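Local coordinates for protein acyl-CoA dehydrogenase (Mycobacterium thermoresistibile, PDB 3PFD) that probably catalyses the FAD-dependent dehydrogenation of saturated acyl-CoA to 2,3-dehydroacyl-CoA, at residues Y136-R141 and T180-T185; C168-G173 and T223-E228. All coordinates share one frame; numbering follows the deposited sequence.

Contact 1 of 2, residues Y136-R141 and T180-T185. With FDA (dihydroflavine-adenine dinucleotide), chain B.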
loop_
_atom_site.group_PDB
_atom_site.type_symbol
_atom_site.label_atom_id
_atom_site.label_comp_id
_atom_site.label_asym_id
_atom_site.label_seq_id
_atom_site.Cartn_x
_atom_site.Cartn_y
_atom_site.Cartn_z
ATOM N N TYR C 136 -8.003 29.568 -16.516
ATOM C CA TYR C 136 -9.302 29.143 -16.012
ATOM C C TYR C 136 -9.430 29.660 -14.582
ATOM O O TYR C 136 -8.701 29.233 -13.700
ATOM C CB TYR C 136 -9.363 27.610 -16.054
ATOM C CG TYR C 136 -10.654 26.970 -15.577
ATOM C CD1 TYR C 136 -11.816 27.032 -16.350
ATOM C CD2 TYR C 136 -10.698 26.248 -14.385
ATOM C CE1 TYR C 136 -12.998 26.415 -15.929
ATOM C CE2 TYR C 136 -11.879 25.632 -13.952
ATOM C CZ TYR C 136 -13.019 25.725 -14.732
ATOM O OH TYR C 136 -14.187 25.121 -14.309
ATOM N N ALA C 137 -10.355 30.588 -14.362
ATOM C CA ALA C 137 -10.492 31.252 -13.075
ATOM C C ALA C 137 -11.791 30.870 -12.345
ATOM O O ALA C 137 -12.860 31.479 -12.552
ATOM C CB ALA C 137 -10.373 32.770 -13.270
ATOM N N LEU C 138 -11.696 29.855 -11.485
ATOM C CA LEU C 138 -12.858 29.336 -10.780
ATOM C C LEU C 138 -12.718 29.504 -9.262
ATOM O O LEU C 138 -13.619 30.052 -8.611
ATOM C CB LEU C 138 -13.087 27.851 -11.126
ATOM C CG LEU C 138 -14.204 27.118 -10.357
ATOM C CD1 LEU C 138 -15.551 27.387 -10.983
ATOM C CD2 LEU C 138 -13.945 25.602 -10.330
ATOM N N SER C 139 -11.596 29.024 -8.717
ATOM C CA SER C 139 -11.362 28.946 -7.268
ATOM C C SER C 139 -11.291 30.304 -6.547
ATOM O O SER C 139 -10.858 31.307 -7.116
ATOM C CB SER C 139 -10.063 28.176 -6.980
ATOM O OG SER C 139 -10.035 26.875 -7.572
ATOM N N GLU C 140 -11.680 30.303 -5.270
ATOM C CA GLU C 140 -11.532 31.469 -4.386
ATOM C C GLU C 140 -11.003 30.944 -3.073
ATOM O O GLU C 140 -10.955 29.722 -2.870
ATOM C CB GLU C 140 -12.862 32.235 -4.192
ATOM C CG GLU C 140 -13.417 32.730 -5.494
ATOM C CD GLU C 140 -14.748 33.429 -5.377
ATOM O OE1 GLU C 140 -15.213 33.648 -4.241
ATOM O OE2 GLU C 140 -15.324 33.766 -6.436
ATOM N N ARG C 141 -10.592 31.846 -2.185
ATOM C CA ARG C 141 -9.998 31.411 -0.916
ATOM C C ARG C 141 -10.968 30.517 -0.156
ATOM O O ARG C 141 -10.554 29.515 0.418
ATOM C CB ARG C 141 -9.561 32.585 -0.029
ATOM C CG ARG C 141 -8.313 33.299 -0.483
ATOM C CD ARG C 141 -7.062 32.370 -0.510
ATOM N NE ARG C 141 -5.983 33.050 -1.202
ATOM C CZ ARG C 141 -4.853 32.503 -1.639
ATOM N NH1 ARG C 141 -4.610 31.217 -1.480
ATOM N NH2 ARG C 141 -3.962 33.267 -2.262
ATOM N N THR C 180 -11.246 32.457 -18.544
ATOM C CA THR C 180 -12.611 31.986 -18.319
ATOM C C THR C 180 -12.913 32.164 -16.833
ATOM O O THR C 180 -12.366 31.445 -15.987
ATOM C CB THR C 180 -12.749 30.514 -18.758
ATOM O OG1 THR C 180 -12.412 30.407 -20.144
ATOM C CG2 THR C 180 -14.153 29.957 -18.524
ATOM N N VAL C 181 -13.761 33.137 -16.517
ATOM C CA VAL C 181 -14.080 33.456 -15.122
ATOM C C VAL C 181 -15.517 33.055 -14.777
ATOM O O VAL C 181 -16.462 33.363 -15.529
ATOM C CB VAL C 181 -13.884 34.973 -14.832
ATOM C CG1 VAL C 181 -14.095 35.269 -13.353
ATOM C CG2 VAL C 181 -12.503 35.459 -15.283
ATOM N N MET C 182 -15.698 32.352 -13.655
ATOM C CA MET C 182 -17.063 32.127 -13.165
ATOM C C MET C 182 -17.391 33.100 -12.069
ATOM O O MET C 182 -16.554 33.384 -11.210
ATOM C CB MET C 182 -17.336 30.716 -12.636
ATOM C CG MET C 182 -16.488 29.602 -13.122
ATOM S SD MET C 182 -16.508 29.279 -14.883
ATOM C CE MET C 182 -14.801 29.591 -15.215
ATOM N N ALA C 183 -18.628 33.588 -12.089
ATOM C CA ALA C 183 -19.108 34.521 -11.098
ATOM C C ALA C 183 -20.607 34.324 -10.911
ATOM O O ALA C 183 -21.282 33.796 -11.792
ATOM C CB ALA C 183 -18.787 35.946 -11.514
ATOM N N VAL C 184 -21.101 34.709 -9.743
ATOM C CA VAL C 184 -22.503 34.616 -9.387
ATOM C C VAL C 184 -23.309 35.670 -10.142
ATOM O O VAL C 184 -22.980 36.862 -10.117
ATOM C CB VAL C 184 -22.674 34.803 -7.879
ATOM C CG1 VAL C 184 -24.137 34.665 -7.458
ATOM C CG2 VAL C 184 -21.803 33.784 -7.130
ATOM N N THR C 185 -24.326 35.225 -10.862
ATOM C CA THR C 185 -25.298 36.161 -11.429
ATOM C C THR C 185 -26.560 36.214 -10.565
ATOM O O THR C 185 -27.286 37.193 -10.590
ATOM C CB THR C 185 -25.628 35.849 -12.898
ATOM O OG1 THR C 185 -25.829 34.434 -13.069
ATOM C CG2 THR C 185 -24.469 36.318 -13.787
HETATM P PA FDA B . -10.117 22.333 0.262
HETATM O O1A FDA B . -11.349 22.201 -0.591
HETATM O O2A FDA B . -10.124 23.201 1.496
HETATM O O5B FDA B . -9.679 20.840 0.682
HETATM C C5B FDA B . -8.929 20.550 1.867
HETATM C C4B FDA B . -8.928 19.032 2.096
HETATM O O4B FDA B . -10.250 18.572 2.401
HETATM C C3B FDA B . -8.495 18.264 0.846
HETATM O O3B FDA B . -7.796 17.088 1.277
HETATM C C2B FDA B . -9.813 17.854 0.211
HETATM O O2B FDA B . -9.701 16.677 -0.595
HETATM C C1B FDA B . -10.660 17.607 1.439
HETATM N N9A FDA B . -12.108 17.671 1.155
HETATM C C8A FDA B . -12.815 18.772 0.840
HETATM N N7A FDA B . -14.117 18.431 0.666
HETATM C C5A FDA B . -14.227 17.095 0.869
HETATM C C6A FDA B . -15.306 16.197 0.819
HETATM N N6A FDA B . -16.561 16.640 0.500
HETATM N N1A FDA B . -15.079 14.883 1.089
HETATM C C2A FDA B . -13.828 14.466 1.388
HETATM N N3A FDA B . -12.767 15.302 1.452
HETATM C C4A FDA B . -12.943 16.621 1.184
HETATM N N1 FDA B . -8.153 26.720 -9.482
HETATM C C2 FDA B . -8.551 27.523 -10.516
HETATM O O2 FDA B . -9.683 28.078 -10.518
HETATM N N3 FDA B . -7.720 27.738 -11.558
HETATM C C4 FDA B . -6.496 27.165 -11.597
HETATM O O4 FDA B . -5.778 27.418 -12.579
HETATM C C4X FDA B . -6.064 26.314 -10.559
HETATM N N5 FDA B . -4.808 25.827 -10.521
HETATM C C5X FDA B . -4.232 25.507 -9.349
HETATM C C6 FDA B . -2.838 25.499 -9.203
HETATM C C7 FDA B . -2.262 25.239 -7.945
HETATM C C7M FDA B . -0.757 25.221 -7.786
HETATM C C8 FDA B . -3.067 24.952 -6.852
HETATM C C8M FDA B . -2.477 24.652 -5.485
HETATM C C9 FDA B . -4.441 24.949 -6.999
HETATM C C9A FDA B . -5.027 25.239 -8.236
HETATM N N10 FDA B . -6.416 25.478 -8.318
HETATM C C10 FDA B . -6.925 26.104 -9.488
HETATM C "C1'" FDA B . -7.261 25.314 -7.134
HETATM C "C2'" FDA B . -7.556 23.837 -6.838
HETATM O "O2'" FDA B . -8.482 23.242 -7.774
HETATM C "C3'" FDA B . -8.021 23.741 -5.401
HETATM O "O3'" FDA B . -6.857 23.863 -4.546
HETATM C "C4'" FDA B . -8.753 22.416 -5.111
HETATM O "O4'" FDA B . -10.028 22.401 -5.756
HETATM C "C5'" FDA B . -8.964 22.190 -3.620
HETATM O "O5'" FDA B . -9.491 23.383 -3.023
HETATM P P FDA B . -8.779 23.970 -1.705
HETATM O O1P FDA B . -7.322 24.187 -2.029
HETATM O O2P FDA B . -9.610 25.117 -1.181
HETATM O O3P FDA B . -8.832 22.734 -0.671
#

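Contact 2 of 2, residues C168-G173 and T223-E228. With FDA (dihydroflavine-adenine dinucleotide), chain B.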
loop_
_atom_site.group_PDB
_atom_site.type_symbol
_atom_site.label_atom_id
_atom_site.label_comp_id
_atom_site.label_asym_id
_atom_site.label_seq_id
_atom_site.Cartn_x
_atom_site.Cartn_y
_atom_site.Cartn_z
ATOM N N CYS C 168 -8.339 33.053 -6.818
ATOM C CA CYS C 168 -6.990 32.650 -6.430
ATOM C C CYS C 168 -6.654 31.285 -6.966
ATOM O O CYS C 168 -7.541 30.554 -7.430
ATOM C CB CYS C 168 -6.804 32.689 -4.908
ATOM S SG CYS C 168 -7.771 31.506 -4.029
ATOM N N TRP C 169 -5.369 30.945 -6.870
ATOM C CA TRP C 169 -4.808 29.709 -7.410
ATOM C C TRP C 169 -4.773 29.653 -8.936
ATOM O O TRP C 169 -4.740 28.550 -9.505
ATOM C CB TRP C 169 -5.551 28.453 -6.898
ATOM C CG TRP C 169 -5.716 28.313 -5.395
ATOM C CD1 TRP C 169 -6.904 28.208 -4.704
ATOM C CD2 TRP C 169 -4.677 28.201 -4.418
ATOM N NE1 TRP C 169 -6.657 28.048 -3.354
ATOM C CE2 TRP C 169 -5.302 28.057 -3.152
ATOM C CE3 TRP C 169 -3.275 28.233 -4.482
ATOM C CZ2 TRP C 169 -4.568 27.927 -1.960
ATOM C CZ3 TRP C 169 -2.543 28.088 -3.294
ATOM C CH2 TRP C 169 -3.196 27.948 -2.055
ATOM N N ILE C 170 -4.729 30.806 -9.602
ATOM C CA ILE C 170 -4.915 30.834 -11.057
ATOM C C ILE C 170 -3.601 30.578 -11.787
ATOM O O ILE C 170 -2.699 31.421 -11.820
ATOM C CB ILE C 170 -5.613 32.146 -11.553
ATOM C CG1 ILE C 170 -6.948 32.384 -10.823
ATOM C CG2 ILE C 170 -5.771 32.151 -13.101
ATOM C CD1 ILE C 170 -7.886 31.115 -10.680
ATOM N N THR C 171 -3.507 29.392 -12.375
ATOM C CA THR C 171 -2.318 28.955 -13.104
ATOM C C THR C 171 -2.151 29.849 -14.331
ATOM O O THR C 171 -3.126 30.112 -15.038
ATOM C CB THR C 171 -2.499 27.504 -13.551
ATOM O OG1 THR C 171 -2.542 26.672 -12.403
ATOM C CG2 THR C 171 -1.376 27.038 -14.447
ATOM N N ASN C 172 -0.911 30.283 -14.573
ATOM C CA ASN C 172 -0.536 31.174 -15.699
ATOM C C ASN C 172 -1.115 32.590 -15.607
ATOM O O ASN C 172 -1.016 33.373 -16.559
ATOM C CB ASN C 172 -0.731 30.517 -17.086
ATOM C CG ASN C 172 0.154 29.234 -17.280
ATOM O OD1 ASN C 172 1.239 29.094 -16.679
ATOM N ND2 ASN C 172 -0.338 28.289 -18.101
ATOM N N GLY C 173 -1.690 32.911 -14.443
ATOM C CA GLY C 173 -2.099 34.282 -14.122
ATOM C C GLY C 173 -0.960 35.236 -14.444
ATOM O O GLY C 173 0.203 34.954 -14.137
ATOM N N THR C 223 -1.527 32.807 -9.283
ATOM C CA THR C 223 -1.848 34.163 -8.826
ATOM C C THR C 223 -3.276 34.378 -8.352
ATOM O O THR C 223 -4.194 33.658 -8.738
ATOM C CB THR C 223 -1.569 35.237 -9.934
ATOM O OG1 THR C 223 -2.557 35.154 -10.971
ATOM C CG2 THR C 223 -0.186 35.046 -10.537
ATOM N N GLU C 224 -3.441 35.384 -7.502
ATOM C CA GLU C 224 -4.742 35.965 -7.264
ATOM C C GLU C 224 -5.155 36.837 -8.468
ATOM O O GLU C 224 -4.312 37.248 -9.266
ATOM C CB GLU C 224 -4.742 36.774 -5.960
ATOM C CG GLU C 224 -4.567 35.946 -4.679
ATOM C CD GLU C 224 -4.327 36.806 -3.417
ATOM O OE1 GLU C 224 -4.349 38.067 -3.482
ATOM O OE2 GLU C 224 -4.122 36.210 -2.343
ATOM N N LEU C 225 -6.455 37.087 -8.609
ATOM C CA LEU C 225 -6.973 37.980 -9.645
ATOM C C LEU C 225 -7.992 38.904 -9.019
ATOM O O LEU C 225 -8.774 38.460 -8.199
ATOM C CB LEU C 225 -7.658 37.196 -10.766
ATOM C CG LEU C 225 -6.886 36.183 -11.614
ATOM C CD1 LEU C 225 -7.876 35.564 -12.602
ATOM C CD2 LEU C 225 -5.654 36.779 -12.325
ATOM N N TYR C 226 -7.993 40.183 -9.405
ATOM C CA TYR C 226 -8.977 41.120 -8.851
ATOM C C TYR C 226 -9.881 41.707 -9.931
ATOM O O TYR C 226 -9.429 42.077 -11.005
ATOM C CB TYR C 226 -8.323 42.228 -7.994
ATOM C CG TYR C 226 -7.193 41.720 -7.103
ATOM C CD1 TYR C 226 -7.446 40.875 -6.012
ATOM C CD2 TYR C 226 -5.871 42.069 -7.378
ATOM C CE1 TYR C 226 -6.408 40.390 -5.222
ATOM C CE2 TYR C 226 -4.824 41.601 -6.590
ATOM C CZ TYR C 226 -5.099 40.759 -5.519
ATOM O OH TYR C 226 -4.043 40.299 -4.762
ATOM N N PHE C 227 -11.168 41.773 -9.621
ATOM C CA PHE C 227 -12.150 42.414 -10.484
ATOM C C PHE C 227 -12.773 43.576 -9.685
ATOM O O PHE C 227 -13.407 43.375 -8.643
ATOM C CB PHE C 227 -13.196 41.386 -10.979
ATOM C CG PHE C 227 -12.585 40.155 -11.636
ATOM C CD1 PHE C 227 -12.451 40.075 -13.013
ATOM C CD2 PHE C 227 -12.126 39.087 -10.864
ATOM C CE1 PHE C 227 -11.881 38.941 -13.616
ATOM C CE2 PHE C 227 -11.546 37.952 -11.461
ATOM C CZ PHE C 227 -11.421 37.881 -12.831
ATOM N N GLU C 228 -12.525 44.795 -10.157
ATOM C CA GLU C 228 -13.003 46.006 -9.500
ATOM C C GLU C 228 -13.801 46.827 -10.517
ATOM O O GLU C 228 -13.236 47.438 -11.426
ATOM C CB GLU C 228 -11.820 46.799 -8.921
ATOM C CG GLU C 228 -12.148 48.214 -8.428
ATOM C CD GLU C 228 -12.996 48.228 -7.165
ATOM O OE1 GLU C 228 -12.697 47.443 -6.237
ATOM O OE2 GLU C 228 -13.966 49.028 -7.100
HETATM P PA FDA B . -10.117 22.333 0.262
HETATM O O1A FDA B . -11.349 22.201 -0.591
HETATM O O2A FDA B . -10.124 23.201 1.496
HETATM O O5B FDA B . -9.679 20.840 0.682
HETATM C C5B FDA B . -8.929 20.550 1.867
HETATM C C4B FDA B . -8.928 19.032 2.096
HETATM O O4B FDA B . -10.250 18.572 2.401
HETATM C C3B FDA B . -8.495 18.264 0.846
HETATM O O3B FDA B . -7.796 17.088 1.277
HETATM C C2B FDA B . -9.813 17.854 0.211
HETATM O O2B FDA B . -9.701 16.677 -0.595
HETATM C C1B FDA B . -10.660 17.607 1.439
HETATM N N9A FDA B . -12.108 17.671 1.155
HETATM C C8A FDA B . -12.815 18.772 0.840
HETATM N N7A FDA B . -14.117 18.431 0.666
HETATM C C5A FDA B . -14.227 17.095 0.869
HETATM C C6A FDA B . -15.306 16.197 0.819
HETATM N N6A FDA B . -16.561 16.640 0.500
HETATM N N1A FDA B . -15.079 14.883 1.089
HETATM C C2A FDA B . -13.828 14.466 1.388
HETATM N N3A FDA B . -12.767 15.302 1.452
HETATM C C4A FDA B . -12.943 16.621 1.184
HETATM N N1 FDA B . -8.153 26.720 -9.482
HETATM C C2 FDA B . -8.551 27.523 -10.516
HETATM O O2 FDA B . -9.683 28.078 -10.518
HETATM N N3 FDA B . -7.720 27.738 -11.558
HETATM C C4 FDA B . -6.496 27.165 -11.597
HETATM O O4 FDA B . -5.778 27.418 -12.579
HETATM C C4X FDA B . -6.064 26.314 -10.559
HETATM N N5 FDA B . -4.808 25.827 -10.521
HETATM C C5X FDA B . -4.232 25.507 -9.349
HETATM C C6 FDA B . -2.838 25.499 -9.203
HETATM C C7 FDA B . -2.262 25.239 -7.945
HETATM C C7M FDA B . -0.757 25.221 -7.786
HETATM C C8 FDA B . -3.067 24.952 -6.852
HETATM C C8M FDA B . -2.477 24.652 -5.485
HETATM C C9 FDA B . -4.441 24.949 -6.999
HETATM C C9A FDA B . -5.027 25.239 -8.236
HETATM N N10 FDA B . -6.416 25.478 -8.318
HETATM C C10 FDA B . -6.925 26.104 -9.488
HETATM C "C1'" FDA B . -7.261 25.314 -7.134
HETATM C "C2'" FDA B . -7.556 23.837 -6.838
HETATM O "O2'" FDA B . -8.482 23.242 -7.774
HETATM C "C3'" FDA B . -8.021 23.741 -5.401
HETATM O "O3'" FDA B . -6.857 23.863 -4.546
HETATM C "C4'" FDA B . -8.753 22.416 -5.111
HETATM O "O4'" FDA B . -10.028 22.401 -5.756
HETATM C "C5'" FDA B . -8.964 22.190 -3.620
HETATM O "O5'" FDA B . -9.491 23.383 -3.023
HETATM P P FDA B . -8.779 23.970 -1.705
HETATM O O1P FDA B . -7.322 24.187 -2.029
HETATM O O2P FDA B . -9.610 25.117 -1.181
HETATM O O3P FDA B . -8.832 22.734 -0.671
#

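Contact 1 of 2, residues Y136-R141 and T180-T185
Y136 and A137 run parallel to T180 and V181, and two backbone hydrogen bonds join the strands: A137 N donates to T180 O at 2.7 Å, and M182 N donates to A137 O at 3.2 Å. A137 thus uses both its N-H and its carbonyl on the neighbouring strand. Its methyl shares one face of the sheet with V181, where A137 CB lies 4.0 Å from V181 CG2. On the other face are Y136 and T180. With CG anti to the backbone N (chi1 -179°), the Y136 ring reaches toward strand 178-184. Its CE1 meets the terminal methyl of M182, CE, at 3.7 Å, and the two side chains cross at about a right angle. M182 is bent at chi2 and chi3, which turns that methyl back to the tyrosine. One branch of L138, CD1, is pressed unusually close to M182 CG, so the exact fit there is somewhat doubtful. T180 OG1 turns to the carbonyl of G107.

From the strand end into the turn, the chain lines the pyrimidine edge of the flavin. FDA N3 donates to Y136 O at 2.8 Å in a nearly straight bond (173°). FDA O2 is gripped by two backbone N-H groups, L138 N at 2.9 Å and S139 N at 2.8 Å. The serine hydroxyl, S139 OG, accepts from FDA N1 at 2.7 Å. The backbone therefore reads the N3 and O2 edge of the reduced flavin, while the serine hydroxyl meets N1. Two N-H donors at O2 would probably draw electron density toward that end of the ring and help stabilise the reduced cofactor.

Contact 2 of 2, residues C168-G173 and T223-E228
This is a buried strand contact in the middle domain, at the flavin-facing end of strand 160-171. The segments pair antiparallel at one position only, I170 with T223 of strand 222-233, and their short strand axes cross at about 105°. The two residues form a hydrogen-bonded pair: I170 N donates to T223 O at 3.0 Å, and T223 N donates back to I170 O at 3.1 Å. The return bond reaches the carbonyl from above its plane. G173 N comes to the same oxygen from the opposite face, closing a type II beta turn from I170 to G173. One carbonyl therefore holds both the strand pair and the turn. T223 lies against that turn. Its OG1 sits between the backbone N and the carbonyl carbon (chi1 73°), which directs it at G173, 3.3 Å from G173 CA, with CG2 beside G173 O.

I170 and L225 cross at about a right angle, with I170 CG1 3.8 Å from L225 CD1. Beside them, C168 CB meets E224 CG. Each oxygen of the E224 carboxylate has a partner: Y226 OH at E224 OE1 (2.6 Å) and R141 at OE2 by a salt bridge.

The sheet is the antiparallel part of the acyl-CoA dehydrogenase middle domain, and its strand end lines the flavin pocket. The W169 backbone has a left-handed conformation. Its side chain turns away from strand 222-233 and its CB and indole pack along the flavin and ribityl chain, with FDA O3' over one ring face. R141 makes a cation-pi contact with the same indole. I170 CD1 reaches the pyrimidine ring, 3.5 Å from FDA N3. T171 N donates to FDA O4 at 3.0 Å, and FDA N5 donates to T171 OG1 in a more bent bond (137°).

In the fold
Both contacts are buried and lie in the middle domain, with centres about 10 Å apart, but they belong to different sheets. Contact 1 joins parallel strands of the mixed sheet. Contact 2 joins antiparallel strands of the other sheet. The four segments alternate along the chain: 136-141, 168-173, 180-185, 223-228. The sheets meet where A137 packs on I170 and L225, and S139 O probably hydrogen-bonds to C168 N close by. Their hydrogen bonds go to different parts of the flavin: 136-141 holds N1, O2 and N3, while 168-173 holds O4 and N5. Contact 1 relies mostly on backbone groups there, whereas contact 2 adds an indole packed along the cofactor.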